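Long-range contacts in DUF4785 domain-containing protein (Legionella pneumophila subsp. pneumophila, PDB 4KH9), which is of unknown function, though it binds calcium and is built from three domains of the DUF4785 family: residues I161-V166 / S184-I189; Y192-V197 / V244-G249; I63-A68 / Q250-R255; I40-R45 / G257-S262. All blocks are in the same frame, centred on the assembly; numbering follows the deposited sequence.

Contact 1: residues I161-V166 / S184-I189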
loop_
_atom_site.group_PDB
_atom_site.type_symbol
_atom_site.label_atom_id
_atom_site.label_comp_id
_atom_site.label_asym_id
_atom_site.label_seq_id
_atom_site.Cartn_x
_atom_site.Cartn_y
_atom_site.Cartn_z
ATOM N N ILE A 161 20.384 -0.162 13.458
ATOM C CA ILE A 161 19.864 -1.543 13.485
ATOM C C ILE A 161 18.418 -1.495 14.077
ATOM O O ILE A 161 17.791 -2.533 14.242
ATOM C CB ILE A 161 20.809 -2.527 14.243
ATOM C CG1 ILE A 161 20.966 -2.125 15.733
ATOM C CG2 ILE A 161 22.189 -2.598 13.530
ATOM C CD1 ILE A 161 21.545 -3.231 16.709
ATOM N N THR A 162 17.901 -0.285 14.364
ATOM C CA THR A 162 16.544 -0.079 14.901
ATOM C C THR A 162 15.586 0.139 13.741
ATOM O O THR A 162 15.777 1.056 12.928
ATOM C CB THR A 162 16.462 1.072 15.917
ATOM O OG1 THR A 162 17.270 0.761 17.039
ATOM C CG2 THR A 162 15.018 1.306 16.421
ATOM N N TYR A 163 14.563 -0.734 13.640
ATOM C CA TYR A 163 13.594 -0.608 12.573
ATOM C C TYR A 163 12.179 -0.770 13.091
ATOM O O TYR A 163 11.956 -1.335 14.169
ATOM C CB TYR A 163 13.864 -1.627 11.450
ATOM C CG TYR A 163 13.831 -3.067 11.902
ATOM C CD1 TYR A 163 12.638 -3.790 11.914
ATOM C CD2 TYR A 163 15.003 -3.730 12.279
ATOM C CE1 TYR A 163 12.609 -5.132 12.281
ATOM C CE2 TYR A 163 14.980 -5.070 12.669
ATOM C CZ TYR A 163 13.782 -5.771 12.650
ATOM O OH TYR A 163 13.737 -7.092 13.010
ATOM N N LEU A 164 11.234 -0.260 12.311
ATOM C CA LEU A 164 9.807 -0.384 12.568
ATOM C C LEU A 164 9.261 -1.393 11.613
ATOM O O LEU A 164 9.505 -1.266 10.413
ATOM C CB LEU A 164 9.092 0.966 12.403
ATOM C CG LEU A 164 7.586 0.972 12.690
ATOM C CD1 LEU A 164 7.312 0.811 14.182
ATOM C CD2 LEU A 164 6.944 2.217 12.160
ATOM N N GLU A 165 8.544 -2.404 12.115
ATOM C CA GLU A 165 7.925 -3.401 11.233
ATOM C C GLU A 165 6.380 -3.237 11.272
ATOM O O GLU A 165 5.818 -3.144 12.340
ATOM C CB GLU A 165 8.361 -4.818 11.614
ATOM C CG GLU A 165 7.835 -5.848 10.630
ATOM C CD GLU A 165 8.374 -7.249 10.839
ATOM O OE1 GLU A 165 9.593 -7.440 10.641
ATOM O OE2 GLU A 165 7.576 -8.162 11.156
ATOM N N VAL A 166 5.729 -3.147 10.093
ATOM C CA VAL A 166 4.278 -2.983 9.969
ATOM C C VAL A 166 3.742 -4.008 8.980
ATOM O O VAL A 166 4.449 -4.394 8.038
ATOM C CB VAL A 166 3.861 -1.550 9.547
ATOM C CG1 VAL A 166 4.373 -0.513 10.534
ATOM C CG2 VAL A 166 4.306 -1.220 8.116
ATOM N N SER A 184 5.462 -3.067 15.145
ATOM C CA SER A 184 6.504 -3.487 16.093
ATOM C C SER A 184 7.785 -2.703 15.915
ATOM O O SER A 184 8.202 -2.439 14.794
ATOM C CB SER A 184 6.826 -4.971 15.934
ATOM O OG SER A 184 5.697 -5.714 15.515
ATOM N N LEU A 185 8.400 -2.334 17.034
ATOM C CA LEU A 185 9.670 -1.637 17.038
ATOM C C LEU A 185 10.750 -2.617 17.483
ATOM O O LEU A 185 10.665 -3.152 18.588
ATOM C CB LEU A 185 9.628 -0.389 17.939
ATOM C CG LEU A 185 10.899 0.502 17.892
ATOM C CD1 LEU A 185 11.102 1.108 16.492
ATOM C CD2 LEU A 185 10.817 1.616 18.918
ATOM N N HIS A 186 11.775 -2.831 16.630
ATOM C CA HIS A 186 12.833 -3.797 16.912
ATOM C C HIS A 186 14.255 -3.223 16.892
ATOM O O HIS A 186 14.573 -2.291 16.152
ATOM C CB HIS A 186 12.796 -4.931 15.875
ATOM C CG HIS A 186 11.505 -5.695 15.816
ATOM N ND1 HIS A 186 11.163 -6.616 16.797
ATOM C CD2 HIS A 186 10.539 -5.692 14.868
ATOM C CE1 HIS A 186 10.000 -7.120 16.423
ATOM N NE2 HIS A 186 9.600 -6.612 15.253
ATOM N N ASN A 187 15.120 -3.895 17.661
ATOM C CA ASN A 187 16.567 -3.735 17.823
ATOM C C ASN A 187 17.018 -5.031 18.484
ATOM O O ASN A 187 16.480 -5.365 19.539
ATOM C CB ASN A 187 16.890 -2.470 18.630
ATOM C CG ASN A 187 18.361 -2.227 18.847
ATOM O OD1 ASN A 187 19.039 -2.963 19.569
ATOM N ND2 ASN A 187 18.871 -1.151 18.284
ATOM N N ASP A 188 17.917 -5.819 17.861
ATOM C CA ASP A 188 18.269 -7.130 18.437
ATOM C C ASP A 188 19.145 -7.038 19.733
ATOM O O ASP A 188 19.408 -8.071 20.351
ATOM C CB ASP A 188 18.942 -8.044 17.399
ATOM C CG ASP A 188 20.280 -7.616 16.834
ATOM O OD1 ASP A 188 20.638 -6.415 16.975
ATOM O OD2 ASP A 188 20.954 -8.468 16.206
ATOM N N ILE A 189 19.499 -5.824 20.187
ATOM C CA ILE A 189 20.296 -5.635 21.395
ATOM C C ILE A 189 19.482 -4.973 22.520
ATOM O O ILE A 189 19.734 -5.251 23.698
ATOM C CB ILE A 189 21.543 -4.781 21.064
HETATM O O HOH W 1 4.787 -5.723 13.070
#
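Y163, L164 and E165 pair with H186, L185 and S184 as two antiparallel strands of the central domain, an all-beta unit whose family belongs to the E-set clan, consistent with an immunoglobulin-like sandwich. Four backbone bonds join the strands. Y163 and H186 exchange two, and in one of them H186 N meets Y163 O at 2.9 Å. E165 and S184 exchange the other two, with E165 N only 2.7 Å from S184 O. On the face carrying Y163, H186, E165 and S184, the tyrosine ring tilts back across its partner because its CG sits between the backbone N and the carbonyl carbon (chi1 59°). H186 CB then lies over one ring face, 3.8 Å from the centroid of Y163, in a CH-pi contact, while the two ring planes are turned 42° apart. Y163 and H186 suit their partly exposed positions, since each ring combines a nonpolar surface with a polar end. The small S184 lets its OG share a water with E165 O. On the other face, L164 and L185 are buried, as branched aliphatic residues should be; L185 CD1 rests 3.5 Å from Y163 O. Beyond the Y163-H186 pair, the N187 amide bonds across: ND2 donates almost straight to T162 OG1 at 2.8 Å, with the hydroxyl close to the amide plane. N187 OD1 meanwhile accepts from I189 N, forming an Asx turn. T162 OG1 has a second partner in Y192 OH, and E165 OE1 makes a salt bridge with R45. Strand 44-46 pairs with the outer side of 163-168, and the leucine face packs on strands 238-248 and 251-264.

Contact 2: residues Y192-V197 / V244-G249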
loop_
_atom_site.group_PDB
_atom_site.type_symbol
_atom_site.label_atom_id
_atom_site.label_comp_id
_atom_site.label_asym_id
_atom_site.label_seq_id
_atom_site.Cartn_x
_atom_site.Cartn_y
_atom_site.Cartn_z
ATOM N N TYR A 192 12.688 -2.063 23.789
ATOM C CA TYR A 192 12.050 -0.756 23.978
ATOM C C TYR A 192 10.692 -0.901 24.630
ATOM O O TYR A 192 10.071 -1.966 24.531
ATOM C CB TYR A 192 11.877 -0.011 22.632
ATOM C CG TYR A 192 13.158 0.241 21.861
ATOM C CD1 TYR A 192 14.120 1.127 22.337
ATOM C CD2 TYR A 192 13.380 -0.365 20.630
ATOM C CE1 TYR A 192 15.289 1.384 21.618
ATOM C CE2 TYR A 192 14.536 -0.104 19.893
ATOM C CZ TYR A 192 15.495 0.763 20.398
ATOM O OH TYR A 192 16.648 1.024 19.689
ATOM N N ASP A 193 10.239 0.185 25.258
ATOM C CA ASP A 193 8.904 0.390 25.796
ATOM C C ASP A 193 8.283 1.540 25.043
ATOM O O ASP A 193 8.762 2.673 25.131
ATOM C CB ASP A 193 8.869 0.637 27.299
ATOM C CG ASP A 193 7.411 0.705 27.792
ATOM O OD1 ASP A 193 6.649 -0.250 27.529
ATOM O OD2 ASP A 193 7.009 1.762 28.313
ATOM N N VAL A 194 7.254 1.243 24.251
ATOM C CA VAL A 194 6.611 2.228 23.386
ATOM C C VAL A 194 5.226 2.611 23.928
ATOM O O VAL A 194 4.454 1.735 24.277
ATOM C CB VAL A 194 6.519 1.677 21.931
ATOM C CG1 VAL A 194 5.843 2.674 20.997
ATOM C CG2 VAL A 194 7.906 1.314 21.392
ATOM N N ASN A 195 4.921 3.917 23.940
ATOM C CA ASN A 195 3.628 4.452 24.332
ATOM C C ASN A 195 3.153 5.502 23.310
ATOM O O ASN A 195 1.945 5.692 23.170
ATOM C CB ASN A 195 3.675 5.046 25.741
ATOM C CG ASN A 195 3.822 4.031 26.854
ATOM O OD1 ASN A 195 2.974 3.151 27.041
ATOM N ND2 ASN A 195 4.886 4.151 27.642
ATOM N N ASP A 196 4.085 6.179 22.598
ATOM C CA ASP A 196 3.688 7.188 21.630
ATOM C C ASP A 196 3.654 6.551 20.230
ATOM O O ASP A 196 4.694 6.388 19.566
ATOM C CB ASP A 196 4.620 8.423 21.708
ATOM C CG ASP A 196 4.179 9.650 20.911
ATOM O OD1 ASP A 196 3.092 9.605 20.298
ATOM O OD2 ASP A 196 4.935 10.648 20.889
ATOM N N VAL A 197 2.448 6.110 19.833
ATOM C CA VAL A 197 2.161 5.463 18.534
ATOM C C VAL A 197 0.935 6.094 17.915
ATOM O O VAL A 197 -0.091 6.224 18.578
ATOM C CB VAL A 197 1.947 3.920 18.635
ATOM C CG1 VAL A 197 1.737 3.272 17.258
ATOM C CG2 VAL A 197 3.047 3.219 19.387
ATOM N N VAL A 244 5.881 6.261 15.206
ATOM C CA VAL A 244 6.208 5.805 16.545
ATOM C C VAL A 244 7.369 6.674 17.127
ATOM O O VAL A 244 8.372 6.944 16.436
ATOM C CB VAL A 244 6.582 4.305 16.467
ATOM C CG1 VAL A 244 7.174 3.790 17.766
ATOM C CG2 VAL A 244 5.375 3.451 16.046
ATOM N N GLN A 245 7.248 7.050 18.403
ATOM C CA GLN A 245 8.343 7.721 19.085
ATOM C C GLN A 245 8.511 7.168 20.508
ATOM O O GLN A 245 7.531 6.970 21.205
ATOM C CB GLN A 245 8.196 9.244 19.124
ATOM C CG GLN A 245 9.486 9.889 19.641
ATOM C CD GLN A 245 9.575 11.362 19.473
ATOM O OE1 GLN A 245 9.558 11.888 18.368
ATOM N NE2 GLN A 245 9.829 12.047 20.559
ATOM N N THR A 246 9.752 6.883 20.909
ATOM C CA THR A 246 10.069 6.489 22.279
ATOM C C THR A 246 11.456 7.067 22.603
ATOM O O THR A 246 12.032 7.786 21.784
ATOM C CB THR A 246 9.934 4.979 22.542
ATOM O OG1 THR A 246 10.026 4.774 23.953
ATOM C CG2 THR A 246 10.972 4.137 21.825
ATOM N N GLU A 247 11.935 6.824 23.826
ATOM C CA GLU A 247 13.234 7.292 24.295
ATOM C C GLU A 247 13.946 6.161 24.977
ATOM O O GLU A 247 13.332 5.407 25.730
ATOM C CB GLU A 247 13.133 8.513 25.242
ATOM C CG GLU A 247 12.389 9.732 24.700
ATOM C CD GLU A 247 10.873 9.676 24.823
ATOM O OE1 GLU A 247 10.370 9.611 25.968
ATOM O OE2 GLU A 247 10.186 9.717 23.775
ATOM N N TYR A 248 15.233 6.019 24.693
ATOM C CA TYR A 248 16.060 5.017 25.341
ATOM C C TYR A 248 17.316 5.732 25.796
ATOM O O TYR A 248 18.200 6.043 24.989
ATOM C CB TYR A 248 16.328 3.796 24.456
ATOM C CG TYR A 248 17.029 2.699 25.219
ATOM C CD1 TYR A 248 16.323 1.860 26.082
ATOM C CD2 TYR A 248 18.406 2.513 25.106
ATOM C CE1 TYR A 248 16.974 0.871 26.820
ATOM C CE2 TYR A 248 19.063 1.521 25.829
ATOM C CZ TYR A 248 18.343 0.700 26.682
ATOM O OH TYR A 248 18.995 -0.284 27.379
ATOM N N GLY A 249 17.315 6.057 27.088
ATOM C CA GLY A 249 18.354 6.831 27.742
ATOM C C GLY A 249 18.175 8.279 27.347
ATOM O O GLY A 249 17.102 8.852 27.558
HETATM O O HOH W 2 12.035 2.562 25.384
#
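With chi1 of T246 at -169°, its OG1 swings opposite the backbone N and reaches D193 O, donating a 2.7 Å hydrogen bond from 28° off the carbonyl plane. V194 CG1 also stands opposite its own N (chi1 180°), which brings it 3.7 Å from V244 CG1. These groups join the end of strand 238-248 to the loop that runs into strand 196-202, two antiparallel neighbours in the central beta domain. V197 and V244 form a non-hydrogen-bonded antiparallel pair; their side chains lie side by side and point the same way, V197 CG1 being 3.8 Å from V244 CG2. One backbone bond strengthens this end: Q245 N donates to D196 O at 2.9 Å. Farther along, the chains diverge and a side-chain hydroxyl replaces backbone pairing. Threonine suits that place, since OG1 can bond across the gap while CG2 turns to V194 and the ring of Y192. V194 and V197 also touch F221. Y192 lies in the core too, its OH bonded to T162, and presents a ring edge to Y248 CB, 3.9 Å from Y192 CE1. D196 belongs to a calcium site with D198, and a calcium ion lies about 3 Å from the D196 side chain; a carboxylate is a common calcium ligand, which suits aspartate to this position. D193 makes a salt bridge with K215 through OD1. Between D193 and E247, water 2 bridges the segments, accepting from D193 N at 3.0 Å and donating to E247 O at 3.1 Å.

Contact 3: residues I63-A68 / Q250-R255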
loop_
_atom_site.group_PDB
_atom_site.type_symbol
_atom_site.label_atom_id
_atom_site.label_comp_id
_atom_site.label_asym_id
_atom_site.label_seq_id
_atom_site.Cartn_x
_atom_site.Cartn_y
_atom_site.Cartn_z
ATOM N N ILE A 63 13.872 19.012 15.322
ATOM C CA ILE A 63 14.757 17.944 15.751
ATOM C C ILE A 63 14.878 16.890 14.668
ATOM O O ILE A 63 13.870 16.341 14.227
ATOM C CB ILE A 63 14.284 17.314 17.095
ATOM C CG1 ILE A 63 14.431 18.339 18.259
ATOM C CG2 ILE A 63 15.035 15.967 17.397
ATOM C CD1 ILE A 63 13.565 18.069 19.470
ATOM N N ILE A 64 16.133 16.600 14.262
ATOM C CA ILE A 64 16.482 15.506 13.370
ATOM C C ILE A 64 17.174 14.493 14.284
ATOM O O ILE A 64 18.259 14.792 14.780
ATOM C CB ILE A 64 17.332 15.948 12.147
ATOM C CG1 ILE A 64 16.556 16.950 11.256
ATOM C CG2 ILE A 64 17.818 14.715 11.349
ATOM C CD1 ILE A 64 17.378 17.539 10.113
ATOM N N SER A 65 16.523 13.349 14.569
ATOM C CA SER A 65 17.066 12.358 15.495
ATOM C C SER A 65 17.617 11.152 14.738
ATOM O O SER A 65 16.948 10.587 13.877
ATOM C CB SER A 65 15.990 11.919 16.493
ATOM O OG SER A 65 14.897 11.312 15.825
ATOM N N THR A 66 18.878 10.827 15.003
ATOM C CA THR A 66 19.552 9.721 14.369
ATOM C C THR A 66 20.124 8.823 15.456
ATOM O O THR A 66 20.446 9.299 16.537
ATOM C CB THR A 66 20.629 10.226 13.362
ATOM O OG1 THR A 66 21.707 10.801 14.082
ATOM C CG2 THR A 66 20.069 11.221 12.318
ATOM N N LEU A 67 20.273 7.534 15.156
ATOM C CA LEU A 67 20.801 6.535 16.082
ATOM C C LEU A 67 22.148 5.968 15.600
ATOM O O LEU A 67 22.842 5.256 16.355
ATOM C CB LEU A 67 19.782 5.391 16.254
ATOM C CG LEU A 67 18.409 5.803 16.813
ATOM C CD1 LEU A 67 17.444 4.628 16.798
ATOM C CD2 LEU A 67 18.546 6.435 18.232
ATOM N N ALA A 68 22.523 6.279 14.356
ATOM C CA ALA A 68 23.821 5.836 13.853
ATOM C C ALA A 68 24.439 6.905 12.993
ATOM O O ALA A 68 23.716 7.752 12.468
ATOM C CB ALA A 68 23.679 4.541 13.081
ATOM N N GLN A 250 19.198 8.845 26.713
ATOM C CA GLN A 250 19.202 10.223 26.217
ATOM C C GLN A 250 18.932 10.257 24.687
ATOM O O GLN A 250 19.060 11.309 24.062
ATOM C CB GLN A 250 20.544 10.909 26.557
ATOM C CG GLN A 250 21.784 10.188 26.015
ATOM C CD GLN A 250 23.040 10.973 26.292
ATOM O OE1 GLN A 250 23.446 11.839 25.506
ATOM N NE2 GLN A 250 23.676 10.691 27.420
ATOM N N GLU A 251 18.541 9.112 24.107
ATOM C CA GLU A 251 18.305 8.990 22.671
ATOM C C GLU A 251 16.830 8.916 22.306
ATOM O O GLU A 251 16.078 8.135 22.879
ATOM C CB GLU A 251 18.995 7.737 22.122
ATOM C CG GLU A 251 20.498 7.725 22.255
ATOM C CD GLU A 251 21.068 6.426 21.733
ATOM O OE1 GLU A 251 21.323 6.348 20.510
ATOM O OE2 GLU A 251 21.220 5.474 22.532
ATOM N N ILE A 252 16.441 9.711 21.311
ATOM C CA ILE A 252 15.112 9.724 20.709
ATOM C C ILE A 252 15.089 8.618 19.645
ATOM O O ILE A 252 15.969 8.569 18.767
ATOM C CB ILE A 252 14.745 11.130 20.123
ATOM C CG1 ILE A 252 14.814 12.272 21.180
ATOM C CG2 ILE A 252 13.411 11.125 19.359
ATOM C CD1 ILE A 252 13.735 12.326 22.254
ATOM N N ILE A 253 14.110 7.718 19.764
ATOM C CA ILE A 253 13.862 6.643 18.818
ATOM C C ILE A 253 12.604 7.030 18.058
ATOM O O ILE A 253 11.494 7.022 18.620
ATOM C CB ILE A 253 13.752 5.228 19.472
ATOM C CG1 ILE A 253 14.695 5.000 20.709
ATOM C CG2 ILE A 253 13.796 4.104 18.429
ATOM C CD1 ILE A 253 16.154 4.912 20.489
ATOM N N ARG A 254 12.775 7.411 16.804
ATOM C CA ARG A 254 11.649 7.831 15.969
ATOM C C ARG A 254 11.629 7.040 14.686
ATOM O O ARG A 254 12.633 6.998 13.970
ATOM C CB ARG A 254 11.742 9.340 15.668
ATOM C CG ARG A 254 10.700 9.824 14.696
ATOM C CD ARG A 254 9.536 10.513 15.330
ATOM N NE ARG A 254 8.589 11.007 14.327
ATOM C CZ ARG A 254 8.525 12.266 13.890
ATOM N NH1 ARG A 254 9.372 13.183 14.348
ATOM N NH2 ARG A 254 7.615 12.616 12.994
ATOM N N ARG A 255 10.487 6.377 14.408
ATOM C CA ARG A 255 10.308 5.628 13.183
ATOM C C ARG A 255 8.906 5.843 12.635
ATOM O O ARG A 255 7.940 5.907 13.382
ATOM C CB ARG A 255 10.569 4.116 13.395
ATOM C CG ARG A 255 12.004 3.651 13.702
ATOM C CD ARG A 255 12.885 3.704 12.491
ATOM N NE ARG A 255 14.301 3.436 12.783
ATOM C CZ ARG A 255 15.234 4.362 13.006
ATOM N NH1 ARG A 255 14.906 5.651 13.071
ATOM N NH2 ARG A 255 16.493 4.006 13.194
HETATM O O HOH W 3 16.694 7.978 13.733
HETATM O O HOH W 4 15.394 8.254 16.068
HETATM O O HOH W 5 18.134 10.102 18.369
HETATM O O HOH W 6 22.247 4.440 18.932
#
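S65 and I252 mark the nearest approach of the two backbones, 6.2 Å between their CA atoms, too wide for strand pairing, and no direct hydrogen bond passes between residues 63-68 and 250-255. Side chains and water do the joining instead. L67 is the main wedge, its CG opposite the carbonyl carbon (chi1 -60°), which sets both methyls against 250-255. Its CD2 methyl comes within 3.4 Å of I252 O and 3.6 Å of I253 CD1, and the leucine and I253 side chains cross at about a right angle. The other methyl, CD1, lies 3.8 Å from R255 NH2. A leucine suits this spot because its fork can touch an isoleucine with one methyl and the R255 guanidinium with the other. S65 is small enough to let the chains close: its OG rests 3.7 Å from R254 CB and beside I252 CG2. Water 4 takes the R254 N-H at 2.8 Å, donates to I252 O and bonds S65 OG; water 3 links S65 O to R255 NH1, and water 5 links T66 O to I252 O. R255 is held further by R254 O, by T162 O and by a salt bridge to D157, which also receives L67 N. R254 pairs with D243 and E51. The seam thus sets strand 62-65, an outer strand of its N-terminal sheet beside 135-140, against strand 251-264, which pairs with 238-248 in the central sheet.

Contact 4: residues I40-R45 / G257-S262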
loop_
_atom_site.group_PDB
_atom_site.type_symbol
_atom_site.label_atom_id
_atom_site.label_comp_id
_atom_site.label_asym_id
_atom_site.label_seq_id
_atom_site.Cartn_x
_atom_site.Cartn_y
_atom_site.Cartn_z
ATOM N N ILE A 40 2.613 -12.637 -0.787
ATOM C CA ILE A 40 1.838 -13.360 0.229
ATOM C C ILE A 40 1.647 -12.456 1.454
ATOM O O ILE A 40 0.640 -12.587 2.153
ATOM C CB ILE A 40 2.454 -14.753 0.631
ATOM C CG1 ILE A 40 3.860 -14.639 1.280
ATOM C CG2 ILE A 40 2.465 -15.737 -0.553
ATOM C CD1 ILE A 40 3.909 -14.963 2.766
ATOM N N SER A 41 2.607 -11.538 1.700
ATOM C CA SER A 41 2.590 -10.652 2.857
ATOM C C SER A 41 2.959 -9.239 2.487
ATOM O O SER A 41 3.760 -9.045 1.579
ATOM C CB SER A 41 3.570 -11.171 3.905
ATOM O OG SER A 41 3.316 -10.593 5.170
ATOM N N ASN A 42 2.406 -8.243 3.206
ATOM C CA ASN A 42 2.731 -6.844 2.982
ATOM C C ASN A 42 3.596 -6.354 4.145
ATOM O O ASN A 42 3.594 -5.154 4.441
ATOM C CB ASN A 42 1.463 -5.947 2.776
ATOM C CG ASN A 42 0.493 -5.858 3.933
ATOM O OD1 ASN A 42 0.720 -6.421 5.010
ATOM N ND2 ASN A 42 -0.626 -5.130 3.720
ATOM N N VAL A 43 4.328 -7.274 4.817
ATOM C CA VAL A 43 5.276 -6.896 5.888
ATOM C C VAL A 43 6.248 -5.855 5.293
ATOM O O VAL A 43 6.729 -6.027 4.181
ATOM C CB VAL A 43 6.036 -8.116 6.509
ATOM C CG1 VAL A 43 7.136 -7.677 7.486
ATOM C CG2 VAL A 43 5.075 -9.070 7.203
ATOM N N ARG A 44 6.461 -4.766 6.007
ATOM C CA ARG A 44 7.330 -3.700 5.583
ATOM C C ARG A 44 8.144 -3.200 6.771
ATOM O O ARG A 44 7.573 -2.929 7.824
ATOM C CB ARG A 44 6.512 -2.548 4.950
ATOM C CG ARG A 44 6.173 -2.743 3.482
ATOM C CD ARG A 44 7.408 -2.635 2.605
ATOM N NE ARG A 44 7.146 -2.969 1.209
ATOM C CZ ARG A 44 7.304 -4.181 0.688
ATOM N NH1 ARG A 44 7.723 -5.187 1.446
ATOM N NH2 ARG A 44 7.055 -4.395 -0.596
ATOM N N ARG A 45 9.473 -3.090 6.596
ATOM C CA ARG A 45 10.334 -2.519 7.615
ATOM C C ARG A 45 10.844 -1.117 7.184
ATOM O O ARG A 45 11.091 -0.878 6.012
ATOM C CB ARG A 45 11.491 -3.438 7.937
ATOM C CG ARG A 45 11.029 -4.709 8.671
ATOM C CD ARG A 45 12.186 -5.650 9.021
ATOM N NE ARG A 45 12.680 -6.416 7.885
ATOM C CZ ARG A 45 12.182 -7.584 7.502
ATOM N NH1 ARG A 45 11.166 -8.129 8.163
ATOM N NH2 ARG A 45 12.689 -8.215 6.448
ATOM N N GLY A 257 6.334 4.380 9.306
ATOM C CA GLY A 257 6.217 3.293 8.348
ATOM C C GLY A 257 4.926 3.308 7.580
ATOM O O GLY A 257 3.958 3.940 7.995
ATOM N N HIS A 258 4.960 2.612 6.450
ATOM C CA HIS A 258 3.872 2.481 5.491
ATOM C C HIS A 258 3.745 1.060 4.999
ATOM O O HIS A 258 4.761 0.362 4.903
ATOM C CB HIS A 258 4.116 3.378 4.244
ATOM C CG HIS A 258 4.303 4.851 4.465
ATOM N ND1 HIS A 258 3.265 5.751 4.282
ATOM C CD2 HIS A 258 5.436 5.542 4.722
ATOM C CE1 HIS A 258 3.789 6.952 4.482
ATOM N NE2 HIS A 258 5.093 6.875 4.746
ATOM N N THR A 259 2.548 0.658 4.589
ATOM C CA THR A 259 2.343 -0.607 3.890
ATOM C C THR A 259 1.041 -0.447 3.089
ATOM O O THR A 259 0.132 0.293 3.474
ATOM C CB THR A 259 2.439 -1.897 4.720
ATOM O OG1 THR A 259 2.734 -2.929 3.760
ATOM C CG2 THR A 259 1.157 -2.217 5.521
ATOM N N ALA A 260 1.027 -1.059 1.906
ATOM C CA ALA A 260 -0.077 -0.971 0.966
ATOM C C ALA A 260 -1.024 -2.147 1.110
ATOM O O ALA A 260 -0.627 -3.265 1.443
ATOM C CB ALA A 260 0.460 -0.917 -0.469
ATOM N N PHE A 261 -2.286 -1.894 0.801
ATOM C CA PHE A 261 -3.305 -2.932 0.753
ATOM C C PHE A 261 -4.334 -2.501 -0.275
ATOM O O PHE A 261 -4.452 -1.312 -0.585
ATOM C CB PHE A 261 -3.927 -3.236 2.138
ATOM C CG PHE A 261 -4.676 -2.098 2.786
ATOM C CD1 PHE A 261 -4.019 -1.200 3.641
ATOM C CD2 PHE A 261 -6.050 -1.958 2.597
ATOM C CE1 PHE A 261 -4.716 -0.166 4.267
ATOM C CE2 PHE A 261 -6.756 -0.939 3.239
ATOM C CZ PHE A 261 -6.084 -0.054 4.079
ATOM N N SER A 262 -5.013 -3.480 -0.863
ATOM C CA SER A 262 -6.037 -3.229 -1.884
ATOM C C SER A 262 -7.411 -3.242 -1.246
ATOM O O SER A 262 -7.650 -4.000 -0.307
ATOM C CB SER A 262 -5.942 -4.286 -2.986
ATOM O OG SER A 262 -6.954 -4.089 -3.954
#
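N42 reaches across to T259 and A260, and its side chain can be followed outward atom by atom. CB lies 3.4 Å from T259 OG1 and 3.7 Å from A260 O, near both the hydroxyl and the carbonyl. CG sits between the backbone N and the carbonyl carbon (chi1 62°), which turns the amide toward A260 O; the side chain crosses that of T259 at about a right angle. At the tip, ND2 donates to A260 O at 2.9 Å; it approaches from above the carbonyl plane, 36° out of it, rather than on a lone pair. The same nitrogen is hydrogen-bonded to T168 OG1, so the amide ties three parts of the chain together, and T259 CG2 lies beside ND2. Asparagine suits this buried place: its short arm carries a donor that can satisfy a backbone carbonyl. The backbone of N42 joins in, since T259 OG1 donates to N42 O; the modelled 2.5 Å is very short, and its exact length is doubtful. Threonine offers a hydroxyl for this bond and a methyl for the packing. Two residues on, R44 uses only the base of its side chain: CB lies 3.4 Å from H258 O and CG 3.5 Å from T259 OG1, while its guanidinium leads away. Strand 44-46 pairs with 163-168, whose V166 packs on T259 of strand 251-264. As 44-46 is the outermost strand of its sheet, its place is consistent with the edge of an immunoglobulin-like sandwich, as in the E-set clan.

How the contacts relate
Contacts 1 and 2 come in series along the chain, nested within the loop closed by contact 3, itself nested in that of contact 4. Each has at least one segment in the same mixed sheet. Contacts 1 and 2 lie wholly in the central domain, their centres about 11 Å apart, and meet through T162, L185 and Y192. Contacts 3 and 4 both use strand 251-264, and each brings in a piece of the N-terminal domain's sequence range. Their centres lie about 24 Å apart. Strand 238-248 of contact 2 pairs with 251-255 of contact 3, whereas strand 44-46 of contact 4 pairs with 163-168 of contact 1. N-terminal segments thus meet the central domain at two separate places.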